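Side-chain contacts in hepatocyte growth factor-regulated tyrosine kinase substrate (Drosophila melanogaster, PDB 1DVP), which is essential for endosomal membrane invagination and multivesicular body formation, and promotes degradation of active tyrosine kinase receptors: residues E11-H16 with L63-S68; L28-I33 with V70-A75; E79-K84 with E88-F93; C196-Y201 with A215-G220. All coordinates share one frame; numbering follows the deposited sequence.

Contact 1 of 4, residues E11-H16 with L63-S68; sequences ENATSH and LLVLES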
# COMPACT_ATOMS: atom_id res chain seq x y z
N GLU A 11 -20.05 19.70 -18.35
CA GLU A 11 -19.52 20.40 -19.52
C GLU A 11 -18.05 19.99 -19.69
O GLU A 11 -17.64 19.55 -20.75
CB GLU A 11 -19.57 21.92 -19.33
CG GLU A 11 -20.91 22.53 -19.46
CD GLU A 11 -21.44 22.55 -20.87
OE1 GLU A 11 -22.60 23.01 -21.05
OE2 GLU A 11 -20.72 22.12 -21.80
N ASN A 12 -17.28 20.13 -18.62
CA ASN A 12 -15.87 19.76 -18.63
C ASN A 12 -15.66 18.32 -19.10
O ASN A 12 -14.90 18.07 -20.01
CB ASN A 12 -15.24 19.88 -17.24
CG ASN A 12 -14.90 21.32 -16.86
OD1 ASN A 12 -14.84 22.21 -17.71
ND2 ASN A 12 -14.64 21.55 -15.57
N ALA A 13 -16.35 17.38 -18.46
CA ALA A 13 -16.24 15.96 -18.78
C ALA A 13 -16.71 15.55 -20.21
O ALA A 13 -16.25 14.53 -20.78
CB ALA A 13 -16.99 15.16 -17.73
N THR A 14 -17.64 16.30 -20.79
CA THR A 14 -18.11 15.93 -22.13
C THR A 14 -17.58 16.85 -23.24
O THR A 14 -18.03 16.78 -24.38
CB THR A 14 -19.62 15.95 -22.22
OG1 THR A 14 -20.07 17.27 -21.87
CG2 THR A 14 -20.22 14.90 -21.31
N SER A 15 -16.66 17.73 -22.87
CA SER A 15 -16.05 18.66 -23.80
C SER A 15 -15.34 17.96 -24.97
O SER A 15 -14.47 17.11 -24.77
CB SER A 15 -15.04 19.52 -23.03
OG SER A 15 -14.34 20.36 -23.93
N HIS A 16 -15.69 18.33 -26.20
CA HIS A 16 -15.06 17.71 -27.36
C HIS A 16 -13.55 17.98 -27.44
O HIS A 16 -12.83 17.28 -28.15
CB HIS A 16 -15.75 18.17 -28.65
CG HIS A 16 -15.55 19.61 -28.95
ND1 HIS A 16 -16.18 20.61 -28.24
CD2 HIS A 16 -14.67 20.23 -29.78
CE1 HIS A 16 -15.69 21.78 -28.61
NE2 HIS A 16 -14.78 21.58 -29.54
N LEU A 63 -21.57 9.10 -22.49
CA LEU A 63 -21.86 7.70 -22.23
C LEU A 63 -20.91 7.17 -21.15
O LEU A 63 -21.28 6.33 -20.34
CB LEU A 63 -21.73 6.85 -23.51
CG LEU A 63 -22.83 7.14 -24.54
CD1 LEU A 63 -22.65 6.30 -25.79
CD2 LEU A 63 -24.20 6.85 -23.90
N LEU A 64 -19.67 7.66 -21.18
CA LEU A 64 -18.67 7.30 -20.18
C LEU A 64 -19.14 7.86 -18.82
O LEU A 64 -19.05 7.19 -17.79
CB LEU A 64 -17.31 7.90 -20.57
CG LEU A 64 -16.18 7.61 -19.58
CD1 LEU A 64 -16.01 6.09 -19.37
CD2 LEU A 64 -14.90 8.23 -20.09
N VAL A 65 -19.65 9.10 -18.81
CA VAL A 65 -20.14 9.68 -17.56
C VAL A 65 -21.25 8.77 -17.03
O VAL A 65 -21.31 8.45 -15.84
CB VAL A 65 -20.67 11.14 -17.78
CG1 VAL A 65 -21.40 11.67 -16.52
CG2 VAL A 65 -19.50 12.05 -18.14
N LEU A 66 -22.14 8.35 -17.92
CA LEU A 66 -23.24 7.47 -17.56
C LEU A 66 -22.76 6.13 -16.98
O LEU A 66 -23.27 5.67 -15.98
CB LEU A 66 -24.11 7.22 -18.80
CG LEU A 66 -25.63 7.07 -18.60
CD1 LEU A 66 -26.16 6.29 -19.83
CD2 LEU A 66 -26.01 6.37 -17.28
N GLU A 67 -21.78 5.52 -17.61
CA GLU A 67 -21.24 4.25 -17.13
C GLU A 67 -20.73 4.41 -15.68
O GLU A 67 -20.94 3.54 -14.83
CB GLU A 67 -20.10 3.82 -18.04
CG GLU A 67 -19.32 2.55 -17.61
CD GLU A 67 -18.16 2.29 -18.57
OE1 GLU A 67 -18.08 3.04 -19.59
OE2 GLU A 67 -17.35 1.36 -18.34
N SER A 68 -20.08 5.55 -15.43
CA SER A 68 -19.52 5.85 -14.13
C SER A 68 -20.51 6.07 -13.01
O SER A 68 -20.27 5.60 -11.90
CB SER A 68 -18.60 7.08 -14.21
OG SER A 68 -17.55 6.82 -15.09
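No flat group takes part where Ala13 and Thr14 meet Val65: there is neither face nor edge, and the contact is made by methyl groups alone. It belongs to the VHS domain, a superhelix of packed helices, and joins the end of helix 5-14 to the middle of helix 56-72. Alanine suits the helix that comes in, because its single methyl lets the backbones draw to 7.5 Å between Ala13 CA and Val65 CA. Ala13 CB points toward the other helix and meets Val65 CG2 at 4.0 Å. Val65 has CG1 anti to the backbone N (chi1 171°), which leaves CG2 beside that nitrogen and turned toward helix 5-14. A beta-branched residue can thus serve two directions, and Val65 also packs on Ile47 of helix 40-51, while Ala13 rests on Ile26 of helix 23-34. Thr14 divides its two branches by polarity. Its OG1 turns back to bond the carbonyl oxygen of Leu10, one helical turn earlier, so that the buried hydroxyl is satisfied within its own helix. The methyl branch is left for the apolar side, where Thr14 CG2 stands 4.3 Å from Val65 CG2.

Contact 2 of 4, residues L28-I33 with V70-A75; sequences LICDEI and VKNCGA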
# COMPACT_ATOMS: atom_id res chain seq x y z
N LEU A 28 -15.86 13.83 -9.58
CA LEU A 28 -16.59 14.93 -8.88
C LEU A 28 -18.12 14.74 -9.10
O LEU A 28 -18.92 14.92 -8.17
CB LEU A 28 -16.15 16.30 -9.43
CG LEU A 28 -14.90 16.96 -8.84
CD1 LEU A 28 -14.57 18.27 -9.60
CD2 LEU A 28 -15.17 17.31 -7.30
N ILE A 29 -18.53 14.39 -10.32
CA ILE A 29 -19.94 14.15 -10.63
C ILE A 29 -20.47 13.01 -9.74
O ILE A 29 -21.48 13.18 -9.08
CB ILE A 29 -20.16 13.85 -12.16
CG1 ILE A 29 -20.04 15.15 -12.95
CG2 ILE A 29 -21.59 13.22 -12.41
CD1 ILE A 29 -20.05 14.99 -14.42
N CYS A 30 -19.74 11.90 -9.66
CA CYS A 30 -20.18 10.78 -8.81
C CYS A 30 -20.36 11.21 -7.36
O CYS A 30 -21.35 10.89 -6.74
CB CYS A 30 -19.18 9.63 -8.91
SG CYS A 30 -19.15 8.96 -10.57
N ASP A 31 -19.39 11.93 -6.79
CA ASP A 31 -19.52 12.44 -5.42
C ASP A 31 -20.74 13.37 -5.26
O ASP A 31 -21.50 13.27 -4.27
CB ASP A 31 -18.24 13.18 -5.01
CG ASP A 31 -17.09 12.22 -4.64
OD1 ASP A 31 -17.38 11.06 -4.29
OD2 ASP A 31 -15.92 12.65 -4.70
N GLU A 32 -20.93 14.30 -6.21
CA GLU A 32 -22.07 15.24 -6.12
C GLU A 32 -23.39 14.47 -6.04
O GLU A 32 -24.28 14.88 -5.31
CB GLU A 32 -22.10 16.25 -7.29
CG GLU A 32 -20.81 17.08 -7.36
CD GLU A 32 -20.68 18.05 -8.56
OE1 GLU A 32 -20.59 17.61 -9.75
OE2 GLU A 32 -20.62 19.27 -8.29
N ILE A 33 -23.51 13.36 -6.76
CA ILE A 33 -24.76 12.60 -6.71
C ILE A 33 -24.87 11.85 -5.38
O ILE A 33 -25.91 11.88 -4.68
CB ILE A 33 -24.84 11.60 -7.88
CG1 ILE A 33 -24.87 12.37 -9.21
CG2 ILE A 33 -26.05 10.69 -7.72
CD1 ILE A 33 -24.93 11.42 -10.48
N VAL A 70 -23.55 4.89 -12.91
CA VAL A 70 -24.27 3.65 -12.71
C VAL A 70 -23.36 2.79 -11.88
O VAL A 70 -23.78 2.08 -10.97
CB VAL A 70 -24.57 2.91 -14.06
CG1 VAL A 70 -24.95 1.41 -13.79
CG2 VAL A 70 -25.72 3.59 -14.76
N LYS A 71 -22.08 2.83 -12.20
CA LYS A 71 -21.16 2.03 -11.45
C LYS A 71 -20.81 2.55 -10.03
O LYS A 71 -20.62 1.75 -9.09
CB LYS A 71 -19.88 1.86 -12.24
CG LYS A 71 -18.83 1.09 -11.51
CD LYS A 71 -17.84 0.53 -12.48
CE LYS A 71 -16.58 1.37 -12.47
NZ LYS A 71 -15.60 0.78 -13.44
N ASN A 72 -20.72 3.87 -9.87
CA ASN A 72 -20.33 4.46 -8.59
C ASN A 72 -21.40 5.09 -7.73
O ASN A 72 -21.09 5.57 -6.64
CB ASN A 72 -19.24 5.53 -8.81
CG ASN A 72 -17.99 4.96 -9.40
OD1 ASN A 72 -17.64 3.80 -9.13
ND2 ASN A 72 -17.31 5.75 -10.20
N CYS A 73 -22.65 5.12 -8.19
CA CYS A 73 -23.67 5.79 -7.40
C CYS A 73 -24.87 4.96 -6.86
O CYS A 73 -25.81 5.51 -6.29
CB CYS A 73 -24.14 7.02 -8.18
SG CYS A 73 -22.72 8.17 -8.54
N GLY A 74 -24.80 3.64 -7.02
CA GLY A 74 -25.81 2.71 -6.51
C GLY A 74 -27.28 2.77 -6.94
O GLY A 74 -27.64 3.28 -7.99
N ALA A 75 -28.13 2.24 -6.08
CA ALA A 75 -29.56 2.17 -6.37
C ALA A 75 -30.23 3.48 -6.72
O ALA A 75 -31.08 3.50 -7.61
CB ALA A 75 -30.30 1.49 -5.20
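Cys30, Asn72 and Cys73 all set the first side-chain heavy atom beyond CB anti to the carbonyl carbon and beside the backbone N, and since their CB atoms face one another across the two segments, this brings thiol, amide and thiol together. The Cys73 sulfur (chi1 -58°) lies against the backbone of residues 28-33, with SG 3.5 Å from Cys30 O and 3.8 Å from Cys30 CB. The other thiol is directed at the neighbouring amide: Cys30 SG approaches Asn72 ND2 at 3.7 Å and also touches Asn72 CB. The two sulfurs, Cys30 SG and Cys73 SG, are 4.2 Å apart, too far for a disulfide. Cys73 SG acts as an apolar group against Cys30 CB and Ile33 CB. Cysteine suits such a place because a sulfur fills the gap between closely spaced backbones, here 6.3 Å from Cys30 CA to Cys73 CA. Ile33, three residues on from Cys30, packs beside it against the same sulfur with its branch point, Ile33 CB lying 4.1 Å from Cys73 SG. The polar end of Asn72 is held by its own chain, its OD1 accepting from the backbone N of Asp153. Cys73 is where helix 56-72 is left behind, and Gly74, with positive phi, makes the turn into helix 74-81. Around this buried junction of the VHS domain, Cys30 and Ile33 also lean on Ile69 of helix 56-72, Ile33 reaches Val77 of helix 74-81, and Phe173 of the second subunit packs on Cys30 and Asn72.

Contact 3 of 4, residues E79-K84 with E88-F93; sequences EEVFTK and EMFSSF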
# COMPACT_ATOMS: atom_id res chain seq x y z
N GLU A 79 -32.23 2.96 -10.25
CA GLU A 79 -33.68 3.05 -10.36
C GLU A 79 -34.10 4.15 -11.31
O GLU A 79 -35.09 3.99 -12.03
CB GLU A 79 -34.27 3.26 -8.98
CG GLU A 79 -34.09 2.03 -8.12
CD GLU A 79 -34.14 2.32 -6.64
OE1 GLU A 79 -33.85 1.38 -5.86
OE2 GLU A 79 -34.45 3.47 -6.24
N GLU A 80 -33.35 5.24 -11.33
CA GLU A 80 -33.66 6.35 -12.21
C GLU A 80 -33.40 5.95 -13.64
O GLU A 80 -34.17 6.28 -14.54
CB GLU A 80 -32.77 7.57 -11.92
CG GLU A 80 -32.84 8.64 -13.01
CD GLU A 80 -34.15 9.43 -12.99
OE1 GLU A 80 -34.58 9.95 -14.04
OE2 GLU A 80 -34.74 9.54 -11.90
N VAL A 81 -32.30 5.23 -13.83
CA VAL A 81 -31.85 4.81 -15.15
C VAL A 81 -32.49 3.60 -15.87
O VAL A 81 -32.96 3.74 -17.01
CB VAL A 81 -30.31 4.58 -15.12
CG1 VAL A 81 -29.85 3.97 -16.42
CG2 VAL A 81 -29.58 5.90 -14.85
N PHE A 82 -32.50 2.44 -15.21
CA PHE A 82 -33.00 1.21 -15.82
C PHE A 82 -34.51 1.00 -15.74
O PHE A 82 -35.01 0.15 -14.99
CB PHE A 82 -32.26 0.01 -15.23
CG PHE A 82 -30.76 0.10 -15.38
CD1 PHE A 82 -29.93 0.10 -14.27
CD2 PHE A 82 -30.18 0.22 -16.64
CE1 PHE A 82 -28.54 0.23 -14.41
CE2 PHE A 82 -28.79 0.34 -16.80
CZ PHE A 82 -27.97 0.35 -15.69
N THR A 83 -35.23 1.81 -16.49
CA THR A 83 -36.66 1.68 -16.56
C THR A 83 -36.94 1.21 -17.98
O THR A 83 -36.05 1.18 -18.85
CB THR A 83 -37.39 3.02 -16.34
OG1 THR A 83 -37.02 3.95 -17.36
CG2 THR A 83 -37.08 3.59 -14.98
N LYS A 84 -38.19 0.85 -18.20
CA LYS A 84 -38.67 0.40 -19.48
C LYS A 84 -38.36 1.44 -20.55
O LYS A 84 -37.68 1.14 -21.53
CB LYS A 84 -40.17 0.18 -19.35
CG LYS A 84 -40.84 1.12 -18.30
CD LYS A 84 -40.79 2.60 -18.70
CE LYS A 84 -41.46 3.53 -17.70
NZ LYS A 84 -40.76 3.64 -16.37
N GLU A 88 -35.50 1.37 -23.67
CA GLU A 88 -35.99 1.43 -25.03
C GLU A 88 -35.37 2.63 -25.71
O GLU A 88 -35.01 2.56 -26.89
CB GLU A 88 -37.51 1.52 -25.02
CG GLU A 88 -38.18 0.18 -24.71
CD GLU A 88 -39.69 0.28 -24.65
OE1 GLU A 88 -40.24 0.49 -23.54
OE2 GLU A 88 -40.33 0.18 -25.71
N MET A 89 -35.22 3.71 -24.96
CA MET A 89 -34.60 4.94 -25.46
C MET A 89 -33.16 4.58 -25.84
O MET A 89 -32.67 4.94 -26.91
CB MET A 89 -34.56 6.03 -24.38
CG MET A 89 -33.18 6.17 -23.69
SD MET A 89 -31.95 7.39 -24.40
CE MET A 89 -32.12 8.64 -23.09
N PHE A 90 -32.49 3.87 -24.95
CA PHE A 90 -31.13 3.50 -25.22
C PHE A 90 -31.09 2.80 -26.54
O PHE A 90 -30.17 2.97 -27.34
CB PHE A 90 -30.61 2.59 -24.11
CG PHE A 90 -30.28 3.34 -22.85
CD1 PHE A 90 -30.38 2.72 -21.61
CD2 PHE A 90 -29.84 4.66 -22.91
CE1 PHE A 90 -30.05 3.42 -20.43
CE2 PHE A 90 -29.51 5.35 -21.75
CZ PHE A 90 -29.61 4.73 -20.51
N SER A 91 -32.14 2.04 -26.79
CA SER A 91 -32.19 1.29 -28.02
C SER A 91 -32.33 2.18 -29.24
O SER A 91 -31.51 2.09 -30.18
CB SER A 91 -33.32 0.30 -27.98
OG SER A 91 -33.08 -0.65 -28.99
N SER A 92 -33.35 3.03 -29.26
CA SER A 92 -33.54 3.89 -30.41
C SER A 92 -32.36 4.80 -30.59
O SER A 92 -31.97 5.11 -31.71
CB SER A 92 -34.82 4.72 -30.30
OG SER A 92 -35.21 4.92 -28.95
N PHE A 93 -31.77 5.21 -29.48
CA PHE A 93 -30.62 6.09 -29.50
C PHE A 93 -29.48 5.47 -30.29
O PHE A 93 -28.96 6.08 -31.22
CB PHE A 93 -30.17 6.38 -28.06
CG PHE A 93 -28.87 7.15 -27.98
CD1 PHE A 93 -28.83 8.53 -28.17
CD2 PHE A 93 -27.68 6.48 -27.70
CE1 PHE A 93 -27.63 9.24 -28.09
CE2 PHE A 93 -26.47 7.19 -27.63
CZ PHE A 93 -26.46 8.56 -27.82
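Lys84 opens helix 84-96 and Glu88 follows one turn later, so the backbone bond from Glu88 N to Lys84 O (3.1 Å, N-H...O angle 151°) is a regular bond of the first turn. Ahead of it lies the corner between successive helices 74-81 and 84-96 of the VHS superhelix. Helix 74-81 stops at Val81, Phe82 is the centre of an inverse gamma turn, and Thr83 is the N-cap, its OG1 accepting from the backbone N of Asn86. Threonine suits that post, its short hydroxyl replacing a missing helical acceptor. On the surface, Glu88 runs its chain, extended beyond CG, alongside the same carbonyl: Glu88 CG is 3.4 Å from Lys84 O, while Glu88 OE1 at 3.3 Å from Lys84 O sets two acceptors side by side, probably mildly unfavourable. Inside, Val81 and Phe90 bridge the two helices, their side chains crossing at about a right angle. With CG1 anti to the backbone N (chi1 173°), Val81 sets that methyl between two rings, above one face of Phe82, offset toward its rim, and at the edge of Phe90. There, near the ring plane, Val81 CG1 lies 4.1 Å from Phe90 CE1 and 4.2 Å from Phe90 CZ.

Contact 4 of 4, residues C196-Y201 with A215-G220; sequences CPLPKY and AALQRG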
# COMPACT_ATOMS: atom_id res chain seq x y z
N CYS A 196 2.52 4.01 -14.25
CA CYS A 196 1.53 4.65 -15.11
C CYS A 196 0.44 5.26 -14.24
O CYS A 196 0.32 4.95 -13.04
CB CYS A 196 0.93 3.68 -16.13
SG CYS A 196 -0.15 2.41 -15.45
N PRO A 197 -0.34 6.18 -14.83
CA PRO A 197 -1.39 6.78 -14.01
C PRO A 197 -2.59 5.86 -13.88
O PRO A 197 -2.73 4.91 -14.66
CB PRO A 197 -1.69 8.11 -14.73
CG PRO A 197 -1.33 7.83 -16.13
CD PRO A 197 -0.08 6.97 -16.05
N LEU A 198 -3.42 6.08 -12.86
CA LEU A 198 -4.61 5.25 -12.70
C LEU A 198 -5.67 6.28 -12.44
O LEU A 198 -6.26 6.39 -11.34
CB LEU A 198 -4.44 4.30 -11.54
CG LEU A 198 -3.27 3.31 -11.76
CD1 LEU A 198 -2.97 2.61 -10.45
CD2 LEU A 198 -3.62 2.30 -12.83
N PRO A 199 -5.95 7.05 -13.48
CA PRO A 199 -6.94 8.12 -13.33
C PRO A 199 -8.34 7.67 -12.87
O PRO A 199 -9.07 8.42 -12.23
CB PRO A 199 -6.86 8.84 -14.68
CG PRO A 199 -6.50 7.71 -15.65
CD PRO A 199 -5.55 6.83 -14.89
N LYS A 200 -8.70 6.43 -13.13
CA LYS A 200 -10.02 5.97 -12.69
C LYS A 200 -10.12 5.80 -11.19
O LYS A 200 -11.22 5.75 -10.63
CB LYS A 200 -10.42 4.68 -13.38
CG LYS A 200 -10.95 4.91 -14.75
CD LYS A 200 -10.73 3.67 -15.62
CE LYS A 200 -10.45 4.04 -17.12
NZ LYS A 200 -8.99 4.34 -17.38
N TYR A 201 -8.97 5.71 -10.54
CA TYR A 201 -8.93 5.62 -9.10
C TYR A 201 -8.59 6.99 -8.51
O TYR A 201 -8.27 7.08 -7.34
CB TYR A 201 -7.82 4.67 -8.61
CG TYR A 201 -7.99 3.23 -8.95
CD1 TYR A 201 -9.22 2.70 -9.30
CD2 TYR A 201 -6.89 2.37 -8.87
CE1 TYR A 201 -9.35 1.32 -9.58
CE2 TYR A 201 -7.01 1.04 -9.12
CZ TYR A 201 -8.23 0.51 -9.48
OH TYR A 201 -8.31 -0.85 -9.67
N ALA A 215 0.21 -4.57 -18.42
CA ALA A 215 -0.17 -5.15 -19.72
C ALA A 215 -1.67 -4.99 -19.94
O ALA A 215 -2.10 -4.60 -21.04
CB ALA A 215 0.23 -6.63 -19.80
N ALA A 216 -2.45 -5.28 -18.89
CA ALA A 216 -3.91 -5.22 -18.94
C ALA A 216 -4.43 -3.81 -19.13
O ALA A 216 -5.43 -3.61 -19.84
CB ALA A 216 -4.54 -5.86 -17.64
N LEU A 217 -3.75 -2.85 -18.50
CA LEU A 217 -4.08 -1.43 -18.59
C LEU A 217 -3.74 -0.92 -19.99
O LEU A 217 -4.39 -0.04 -20.51
CB LEU A 217 -3.27 -0.62 -17.56
CG LEU A 217 -3.80 -0.58 -16.11
CD1 LEU A 217 -2.75 0.07 -15.22
CD2 LEU A 217 -5.14 0.20 -16.01
N GLN A 218 -2.69 -1.50 -20.56
CA GLN A 218 -2.23 -1.10 -21.88
C GLN A 218 -3.31 -1.50 -22.90
O GLN A 218 -3.52 -0.78 -23.87
CB GLN A 218 -0.86 -1.75 -22.16
CG GLN A 218 -0.01 -1.08 -23.26
CD GLN A 218 0.86 0.12 -22.79
OE1 GLN A 218 2.00 0.29 -23.27
NE2 GLN A 218 0.34 0.96 -21.88
N ARG A 219 -4.02 -2.62 -22.66
CA ARG A 219 -5.12 -3.11 -23.52
C ARG A 219 -6.40 -2.31 -23.30
O ARG A 219 -6.65 -1.29 -23.99
CB ARG A 219 -5.45 -4.58 -23.21
CG ARG A 219 -4.50 -5.64 -23.74
CD ARG A 219 -4.10 -6.64 -22.64
NE ARG A 219 -5.22 -7.26 -21.93
CZ ARG A 219 -5.09 -8.07 -20.88
NH1 ARG A 219 -3.88 -8.37 -20.39
NH2 ARG A 219 -6.18 -8.59 -20.29
N GLY A 220 -7.22 -2.76 -22.35
CA GLY A 220 -8.47 -2.08 -22.04
C GLY A 220 -8.31 -0.57 -21.90
O GLY A 220 -7.93 -0.10 -20.80
OXT GLY A 220 -8.55 0.15 -22.89
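Leu217 carries one side of this contact in the FYVE zinc finger, fitting a methyl against Cys196 and Leu198 where the C-terminal helix 211-219 lies by strand 194-198. The packed part is small and close. Leu217 CD1 meets Leu198 CD2 at 3.4 Å, a little nearer than methyl groups usually come, and the same CD1 stands 3.5 Å from Cys196 SG. The two leucine side chains cross at about a right angle, and Leu217 CD2 touches Leu198 CD2 as well. Leucine suits both places, since a branched end can reach over the gap left by backbones 8.9 Å apart from Leu198 CA to Leu217 CA. Cys196 is not one of the zinc ligands. Its sulfur, held between the backbone N and the carbonyl carbon (chi1 69°), is turned toward the helix and serves as an apolar neighbour. The metal site is close by: Cys180, Cys183, Cys210 and Cys213 bind a zinc ion about 7 Å from the Leu217 side chain, and Cys213 precedes Leu217 by one helical turn.

Beyond Leu217 the contact is loose. Lys200, Gln218, Arg219 and the terminal Gly220 are exposed, and Lys200 NZ comes no nearer than 5.7 Å, to Gly220 O of the terminal carboxylate, too far for a salt bridge.

In the fold
From the N terminus, contact 1 closes a loop of 46 residues, mostly helix, by bringing helix 56-72 back to helix 5-14. Contact 2 starts inside that loop, on helix 23-34, and ends beyond it at residues 70-75, so the two cross; they touch through Val65 and Ile29. Contact 3 follows in series as a short-range turn between helices 74-81 and 84-96, joined to contact 1 by Leu66 with Phe90 and to contact 2 by Val70 with Phe82. These three knit the VHS superhelix. Contact 4 closes its loop separately in the FYVE finger, about 30 Å from contact 3 between centres, although Pro199 and Lys200 touch Trp23 of helix 23-34.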